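PDB 6GZW: Dye type peroxidase A from Streptomyces lividans 1326, which is a haem-containing dye-decolourising peroxidase that probably uses hydrogen peroxide to oxidise dyes and related organic substrates. Local coordinates for residues V33-A38 against R147-A152; R59-E64 against L82-G87; G89-G94 against N123-V128. All coordinates share one frame; numbering follows the deposited sequence.

Interaction 1 of 3, residues V33-A38 against R147-A152; sequences VAFDLA and RDAGAA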
# COMPACT_ATOMS: atom_id res chain seq x y z
N VAL A 33 -0.94 -14.25 0.77
CA VAL A 33 -1.32 -14.82 2.05
C VAL A 33 -1.15 -16.34 1.99
O VAL A 33 -1.37 -16.93 0.94
CB VAL A 33 -2.76 -14.38 2.43
CG1 VAL A 33 -3.74 -14.66 1.32
CG2 VAL A 33 -3.21 -14.93 3.76
N ALA A 34 -0.64 -16.93 3.07
CA ALA A 34 -0.57 -18.36 3.24
C ALA A 34 -1.50 -18.77 4.37
O ALA A 34 -1.62 -18.07 5.37
CB ALA A 34 0.86 -18.79 3.51
N PHE A 35 -2.16 -19.93 4.20
CA PHE A 35 -3.04 -20.51 5.20
C PHE A 35 -2.54 -21.90 5.58
O PHE A 35 -2.01 -22.61 4.70
CB PHE A 35 -4.46 -20.65 4.64
CG PHE A 35 -5.15 -19.36 4.34
CD1 PHE A 35 -4.99 -18.76 3.10
CD2 PHE A 35 -6.02 -18.75 5.25
CE1 PHE A 35 -5.63 -17.58 2.76
CE2 PHE A 35 -6.66 -17.55 4.91
CZ PHE A 35 -6.46 -16.96 3.66
N ASP A 36 -2.69 -22.27 6.85
CA ASP A 36 -2.54 -23.66 7.29
C ASP A 36 -3.87 -24.27 7.64
O ASP A 36 -4.71 -23.66 8.30
CB ASP A 36 -1.61 -23.78 8.49
CG ASP A 36 -0.16 -23.53 8.13
OD1 ASP A 36 0.24 -23.82 6.99
OD2 ASP A 36 0.60 -23.08 9.01
N LEU A 37 -4.08 -25.50 7.19
CA LEU A 37 -5.31 -26.20 7.55
C LEU A 37 -5.42 -26.39 9.06
O LEU A 37 -4.44 -26.66 9.74
CB LEU A 37 -5.36 -27.56 6.83
CG LEU A 37 -5.57 -27.50 5.32
CD1 LEU A 37 -5.30 -28.86 4.73
CD2 LEU A 37 -6.95 -27.06 4.95
N ALA A 38 -6.63 -26.18 9.56
CA ALA A 38 -6.93 -26.35 10.95
C ALA A 38 -7.02 -27.84 11.30
O ALA A 38 -7.24 -28.69 10.43
CB ALA A 38 -8.25 -25.66 11.28
N ARG A 147 -11.88 -14.56 5.13
CA ARG A 147 -13.12 -14.93 5.82
C ARG A 147 -13.76 -16.22 5.30
O ARG A 147 -14.44 -16.92 6.07
CB ARG A 147 -14.11 -13.77 5.77
CG ARG A 147 -13.69 -12.58 6.60
CD ARG A 147 -14.05 -12.77 8.05
NE ARG A 147 -15.46 -12.52 8.29
CZ ARG A 147 -16.06 -12.65 9.48
NH1 ARG A 147 -15.36 -13.05 10.54
NH2 ARG A 147 -17.36 -12.38 9.61
N ASP A 148 -13.55 -16.56 4.02
CA ASP A 148 -13.95 -17.89 3.51
C ASP A 148 -13.22 -19.04 4.18
O ASP A 148 -13.76 -20.17 4.24
CB ASP A 148 -13.65 -18.04 2.02
CG ASP A 148 -14.66 -17.39 1.12
OD1 ASP A 148 -15.78 -17.04 1.55
OD2 ASP A 148 -14.33 -17.25 -0.07
N ALA A 149 -12.00 -18.81 4.65
CA ALA A 149 -11.23 -19.86 5.34
C ALA A 149 -11.97 -20.40 6.58
O ALA A 149 -11.94 -21.59 6.84
CB ALA A 149 -9.84 -19.38 5.72
N GLY A 150 -12.68 -19.52 7.28
CA GLY A 150 -13.49 -19.92 8.43
C GLY A 150 -12.78 -20.84 9.40
O GLY A 150 -11.61 -20.62 9.73
N ALA A 151 -13.46 -21.91 9.80
CA ALA A 151 -12.89 -22.94 10.68
C ALA A 151 -11.92 -23.91 9.99
O ALA A 151 -11.24 -24.69 10.67
CB ALA A 151 -14.03 -23.72 11.37
N ALA A 152 -11.85 -23.87 8.65
CA ALA A 152 -11.03 -24.81 7.89
C ALA A 152 -9.54 -24.48 7.88
O ALA A 152 -8.73 -25.38 7.72
CB ALA A 152 -11.54 -24.92 6.46
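Ala149, in the last turn of helix 135-149, sets its methyl against the ring of Phe35 on strand 29-37, with Ala149 CB 3.8 Å from Phe35 CE2 and almost as near to CD2. The methyl meets the ring obliquely, nearest these two carbons. Phe35 CG lies anti to its own carbonyl carbon (chi1 -65°), which swings the ring out from the strand toward the helix; the ring of Trp53 on helix 43-61 also meets it, the two planes inclined to each other, so Phe35 sits where both helices come down on the sheet. At Gly150 the chain leaves the helix with positive phi and turns back. Ala151 follows, its methyl pointing away from the strand while its carbonyl approaches Ala38: Ala151 O lies 3.2 Å from Ala38 CB. Ala152 makes the one hydrogen bond between the segments. Ala38 N donates to Ala152 O at 2.9 Å, nearly straight at the hydrogen (178°), but the donor stands 44° out of the carbonyl plane. The same oxygen takes a C-H contact from Leu37 CA at 3.5 Å, and Leu37 CD2 comes within 3.7 Å of it. Beside this join, Asp36 points away and forms a salt bridge with Arg156 on strand 153-162. The chemistry is thus divided: a small apolar contact seats the helix end on the strand, and a backbone bond ties the end of strand 29-37 to the turn leading into strand 153-162. Since that bond uses main-chain atoms, it does not depend on any side-chain polar group.

Interaction 2 of 3, residues R59-E64 against L82-G87; sequences RLMAGE and LTVTFG
Met61, the last residue of helix 43-61, reaches along the start of strand 83-89 and makes most of the packing here. Its CG rests 3.4 Å from Leu82 O, and the chain then bends at chi3 (57°), bringing CE back to the same oxygen, also at 3.4 Å. The sulfur lies over the next stretch of backbone, with Met61 SD 3.7 Å from Val84 N and slightly farther from Thr83 CA. The thioether is therefore laid along the main chain of the strand. Beside it, Leu82 CG stands anti to the backbone N (chi1 175°) and sends CD2 under the last helical turn, 3.6 Å from both the CB and the carbonyl oxygen of Leu60. This part is buried: Leu60 and Leu82 both also pack on Ala141 of helix 135-149, so the leucine pair fills the place where two helices and the sheet converge. Val84 is a looser neighbour, its CG2 4.4 Å from Met61 CG.

Toward the exposed Gly63 the contact thins out. There the helix ends in a Schellman motif, with Gly63 in the positive-phi position, Gly63 N bonded to Leu60 O and Glu64 N to Arg59 O, and the chain turns off from the strand. One water donates to Met61 O at 2.9 Å and to Leu82 O at 2.8 Å, and so links the two backbones where neither carbonyl is paired with an N-H of the other segment. Direct cohesion comes instead from van der Waals packing, of Met61 on the strand backbone and of the leucines on each other, with that single water bridging the carbonyls.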
# COMPACT_ATOMS: atom_id res chain seq x y z
N ARG A 59 -16.76 -14.17 -8.65
CA ARG A 59 -17.61 -12.99 -8.49
C ARG A 59 -16.80 -11.73 -8.43
O ARG A 59 -17.09 -10.74 -9.15
CB ARG A 59 -18.44 -13.08 -7.21
CG ARG A 59 -19.52 -14.17 -7.20
CD ARG A 59 -20.09 -14.44 -5.79
NE ARG A 59 -20.89 -15.67 -5.77
CZ ARG A 59 -22.15 -15.77 -6.20
NH1 ARG A 59 -22.85 -14.73 -6.63
NH2 ARG A 59 -22.73 -16.97 -6.19
N LEU A 60 -15.80 -11.72 -7.55
CA LEU A 60 -15.06 -10.48 -7.31
C LEU A 60 -14.27 -10.03 -8.53
O LEU A 60 -14.19 -8.84 -8.82
CB LEU A 60 -14.16 -10.62 -6.08
CG LEU A 60 -14.84 -10.23 -4.76
CD1 LEU A 60 -16.17 -10.92 -4.49
CD2 LEU A 60 -13.86 -10.49 -3.64
N MET A 61 -13.71 -10.99 -9.28
CA MET A 61 -12.97 -10.63 -10.51
C MET A 61 -13.88 -10.03 -11.60
O MET A 61 -13.44 -9.30 -12.46
CB MET A 61 -12.18 -11.82 -11.07
CG MET A 61 -10.97 -12.17 -10.23
SD MET A 61 -10.04 -13.54 -10.91
CE MET A 61 -9.68 -12.86 -12.53
N ALA A 62 -15.19 -10.32 -11.51
CA ALA A 62 -16.16 -9.71 -12.41
C ALA A 62 -16.73 -8.39 -11.89
O ALA A 62 -17.61 -7.80 -12.49
CB ALA A 62 -17.27 -10.71 -12.68
N GLY A 63 -16.17 -7.88 -10.80
CA GLY A 63 -16.65 -6.63 -10.20
C GLY A 63 -17.97 -6.80 -9.44
O GLY A 63 -18.60 -5.79 -9.10
N GLU A 64 -18.34 -8.04 -9.13
CA GLU A 64 -19.58 -8.32 -8.40
C GLU A 64 -19.28 -8.40 -6.90
O GLU A 64 -18.16 -8.71 -6.50
CB GLU A 64 -20.17 -9.65 -8.80
CG GLU A 64 -20.62 -9.72 -10.23
CD GLU A 64 -21.15 -11.08 -10.59
OE1 GLU A 64 -21.45 -11.91 -9.68
OE2 GLU A 64 -21.28 -11.31 -11.81
N LEU A 82 -8.66 -7.00 -10.99
CA LEU A 82 -8.48 -7.92 -9.86
C LEU A 82 -8.16 -9.31 -10.38
O LEU A 82 -8.85 -9.78 -11.30
CB LEU A 82 -9.74 -8.01 -8.98
CG LEU A 82 -9.64 -9.04 -7.84
CD1 LEU A 82 -8.65 -8.68 -6.74
CD2 LEU A 82 -11.01 -9.27 -7.23
N THR A 83 -7.16 -9.96 -9.78
CA THR A 83 -6.93 -11.38 -9.96
C THR A 83 -6.71 -12.05 -8.62
O THR A 83 -6.19 -11.45 -7.68
CB THR A 83 -5.74 -11.75 -10.89
OG1 THR A 83 -4.49 -11.29 -10.32
CG2 THR A 83 -5.91 -11.12 -12.24
N VAL A 84 -7.14 -13.30 -8.55
CA VAL A 84 -6.94 -14.18 -7.41
C VAL A 84 -6.40 -15.51 -7.95
O VAL A 84 -6.98 -16.08 -8.87
CB VAL A 84 -8.26 -14.44 -6.64
CG1 VAL A 84 -7.95 -15.15 -5.32
CG2 VAL A 84 -8.98 -13.14 -6.38
N THR A 85 -5.31 -15.97 -7.35
CA THR A 85 -4.59 -17.18 -7.76
C THR A 85 -4.32 -18.06 -6.56
O THR A 85 -3.96 -17.56 -5.49
CB THR A 85 -3.21 -16.78 -8.31
OG1 THR A 85 -3.35 -15.66 -9.18
CG2 THR A 85 -2.56 -17.93 -9.00
N PHE A 86 -4.44 -19.38 -6.74
CA PHE A 86 -4.37 -20.34 -5.65
C PHE A 86 -3.27 -21.38 -5.84
O PHE A 86 -3.16 -21.95 -6.95
CB PHE A 86 -5.71 -21.08 -5.53
CG PHE A 86 -6.92 -20.17 -5.37
CD1 PHE A 86 -7.24 -19.62 -4.12
CD2 PHE A 86 -7.71 -19.82 -6.46
CE1 PHE A 86 -8.31 -18.79 -3.96
CE2 PHE A 86 -8.80 -18.96 -6.31
CZ PHE A 86 -9.10 -18.45 -5.05
N GLY A 87 -2.55 -21.71 -4.77
CA GLY A 87 -1.55 -22.79 -4.80
C GLY A 87 -1.55 -23.67 -3.56
O GLY A 87 -2.13 -23.31 -2.54
O HOH W 1 -10.73 -8.46 -12.90

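Interaction 3 of 3, residues G89-G94 against N123-V128; sequences GHSFFG and NGDLWV
Gly89 N donates to Asp125 O at 2.9 Å, a straight bond (178° at the hydrogen) whose donor lies well above the carbonyl plane. Gly89 CA also points a hydrogen at Gly124 O, 3.5 Å away; a CB on that side would run into this oxygen, so glycine fits. Ser91 comes next, in the first turn of helix 90-95. Its OG, held between the backbone N and the carbonyl carbon (chi1 57°), donates to Asp125 OD1 at 2.6 Å on the anti side of the carboxylate. A water gives a proton to Ser91 OG and accepts one from Gly124 N, linking the hydroxyl to the backbone. Phe92 is buried against the strand: its CB is 3.4 Å from Asp125 O, and its ring runs obliquely past the Leu126 side chain, CE1 3.8 Å from Leu126 CD2. Asp125 is shared, with OD1 also in a salt bridge to Arg95 and OD2 accepting from Leu37 N. With an alanine here, Ser91 OG, Leu37 N and Arg95 would probably all lose their carboxylate partner, leaving the start of the helix tied mainly by the backbone bond and the Phe92 packing. Asp125 and Leu126 together face Phe35 of the neighbouring strand, a classic beta bulge, here placed at the entry to strand 126-132 within the N-terminal half of the Dyp-type peroxidase fold.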
# COMPACT_ATOMS: atom_id res chain seq x y z
N GLY A 89 1.09 -26.05 -1.03
CA GLY A 89 2.47 -26.25 -0.58
C GLY A 89 2.73 -27.73 -0.35
O GLY A 89 1.78 -28.53 -0.28
N HIS A 90 4.01 -28.05 -0.19
CA HIS A 90 4.46 -29.41 0.14
C HIS A 90 3.70 -29.99 1.33
O HIS A 90 3.23 -31.15 1.25
CB HIS A 90 5.97 -29.38 0.40
CG HIS A 90 6.59 -30.72 0.67
ND1 HIS A 90 6.58 -31.30 1.91
CD2 HIS A 90 7.30 -31.54 -0.14
CE1 HIS A 90 7.23 -32.46 1.85
NE2 HIS A 90 7.68 -32.62 0.62
N SER A 91 3.52 -29.20 2.39
CA SER A 91 2.89 -29.66 3.62
C SER A 91 1.42 -30.05 3.44
O SER A 91 0.92 -30.88 4.18
CB SER A 91 3.03 -28.60 4.72
OG SER A 91 2.48 -27.38 4.29
N PHE A 92 0.73 -29.46 2.47
CA PHE A 92 -0.69 -29.75 2.25
C PHE A 92 -1.03 -31.24 2.12
O PHE A 92 -2.07 -31.71 2.63
CB PHE A 92 -1.15 -29.03 0.99
CG PHE A 92 -2.60 -29.21 0.66
CD1 PHE A 92 -3.57 -28.39 1.23
CD2 PHE A 92 -3.02 -30.20 -0.24
CE1 PHE A 92 -4.93 -28.54 0.91
CE2 PHE A 92 -4.36 -30.36 -0.54
CZ PHE A 92 -5.32 -29.54 0.04
N PHE A 93 -0.15 -31.98 1.45
CA PHE A 93 -0.46 -33.33 0.95
C PHE A 93 -0.46 -34.35 2.10
O PHE A 93 -1.33 -35.22 2.17
CB PHE A 93 0.48 -33.67 -0.23
CG PHE A 93 0.28 -32.75 -1.41
CD1 PHE A 93 0.90 -31.49 -1.44
CD2 PHE A 93 -0.62 -33.06 -2.41
CE1 PHE A 93 0.66 -30.60 -2.47
CE2 PHE A 93 -0.87 -32.19 -3.47
CZ PHE A 93 -0.23 -30.93 -3.49
N GLY A 94 0.47 -34.20 3.04
CA GLY A 94 0.49 -35.01 4.27
C GLY A 94 -0.63 -34.72 5.28
O GLY A 94 -0.87 -35.53 6.20
N ASN A 123 6.53 -20.77 3.64
CA ASN A 123 5.82 -22.04 3.34
C ASN A 123 4.34 -21.92 3.68
O ASN A 123 3.78 -20.85 3.55
CB ASN A 123 6.54 -23.21 4.03
CG ASN A 123 8.03 -23.17 3.77
OD1 ASN A 123 8.86 -23.05 4.70
ND2 ASN A 123 8.37 -23.20 2.50
N GLY A 124 3.70 -23.03 4.09
CA GLY A 124 2.26 -23.04 4.33
C GLY A 124 1.58 -24.10 3.52
O GLY A 124 2.07 -24.50 2.47
N ASP A 125 0.42 -24.55 4.01
CA ASP A 125 -0.37 -25.52 3.24
C ASP A 125 -0.94 -24.95 1.95
O ASP A 125 -0.96 -25.65 0.92
CB ASP A 125 -1.53 -26.08 4.07
CG ASP A 125 -1.09 -26.90 5.30
OD1 ASP A 125 0.03 -27.52 5.29
OD2 ASP A 125 -1.87 -26.91 6.30
N LEU A 126 -1.41 -23.69 2.01
CA LEU A 126 -2.14 -23.07 0.91
C LEU A 126 -1.64 -21.65 0.69
O LEU A 126 -1.34 -20.96 1.67
CB LEU A 126 -3.63 -23.00 1.21
CG LEU A 126 -4.36 -24.35 1.28
CD1 LEU A 126 -5.70 -24.17 1.96
CD2 LEU A 126 -4.51 -24.94 -0.12
N TRP A 127 -1.59 -21.22 -0.56
CA TRP A 127 -1.18 -19.84 -0.88
C TRP A 127 -2.22 -19.18 -1.74
O TRP A 127 -2.78 -19.81 -2.63
CB TRP A 127 0.15 -19.92 -1.61
CG TRP A 127 0.75 -18.63 -2.09
CD1 TRP A 127 1.40 -17.66 -1.35
CD2 TRP A 127 0.80 -18.19 -3.45
NE1 TRP A 127 1.85 -16.67 -2.18
CE2 TRP A 127 1.51 -16.97 -3.47
CE3 TRP A 127 0.35 -18.73 -4.67
CZ2 TRP A 127 1.76 -16.26 -4.67
CZ3 TRP A 127 0.58 -18.02 -5.87
CH2 TRP A 127 1.30 -16.81 -5.86
N VAL A 128 -2.51 -17.90 -1.47
CA VAL A 128 -3.35 -17.11 -2.36
C VAL A 128 -2.64 -15.82 -2.70
O VAL A 128 -2.08 -15.16 -1.80
CB VAL A 128 -4.72 -16.77 -1.70
CG1 VAL A 128 -5.62 -16.11 -2.74
CG2 VAL A 128 -5.35 -18.02 -1.13
O HOH W 2 4.26 -25.60 5.33

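How the interactions relate
All three contacts lie in the N-terminal half of the Dyp-type peroxidase fold, on one antiparallel sheet with strand 126-132 between strands 29-37 and 83-89. Interaction 1 spans the most chain; interaction 2 and then interaction 3 fall between its two segments. Centres of interactions 1 and 3 are about 11 Å apart and the two touch, bonded from strand to strand. Interactions 2 and 3 lie about 21 Å apart by centres, yet also meet, through Gly87 and Trp127. Interactions 1 and 2 do not touch: their centres are about 17 Å apart, their nearest atoms about 7 Å. Together they fasten helices 43-61, 135-149 and 90-95 to these strands, away from the haem pocket.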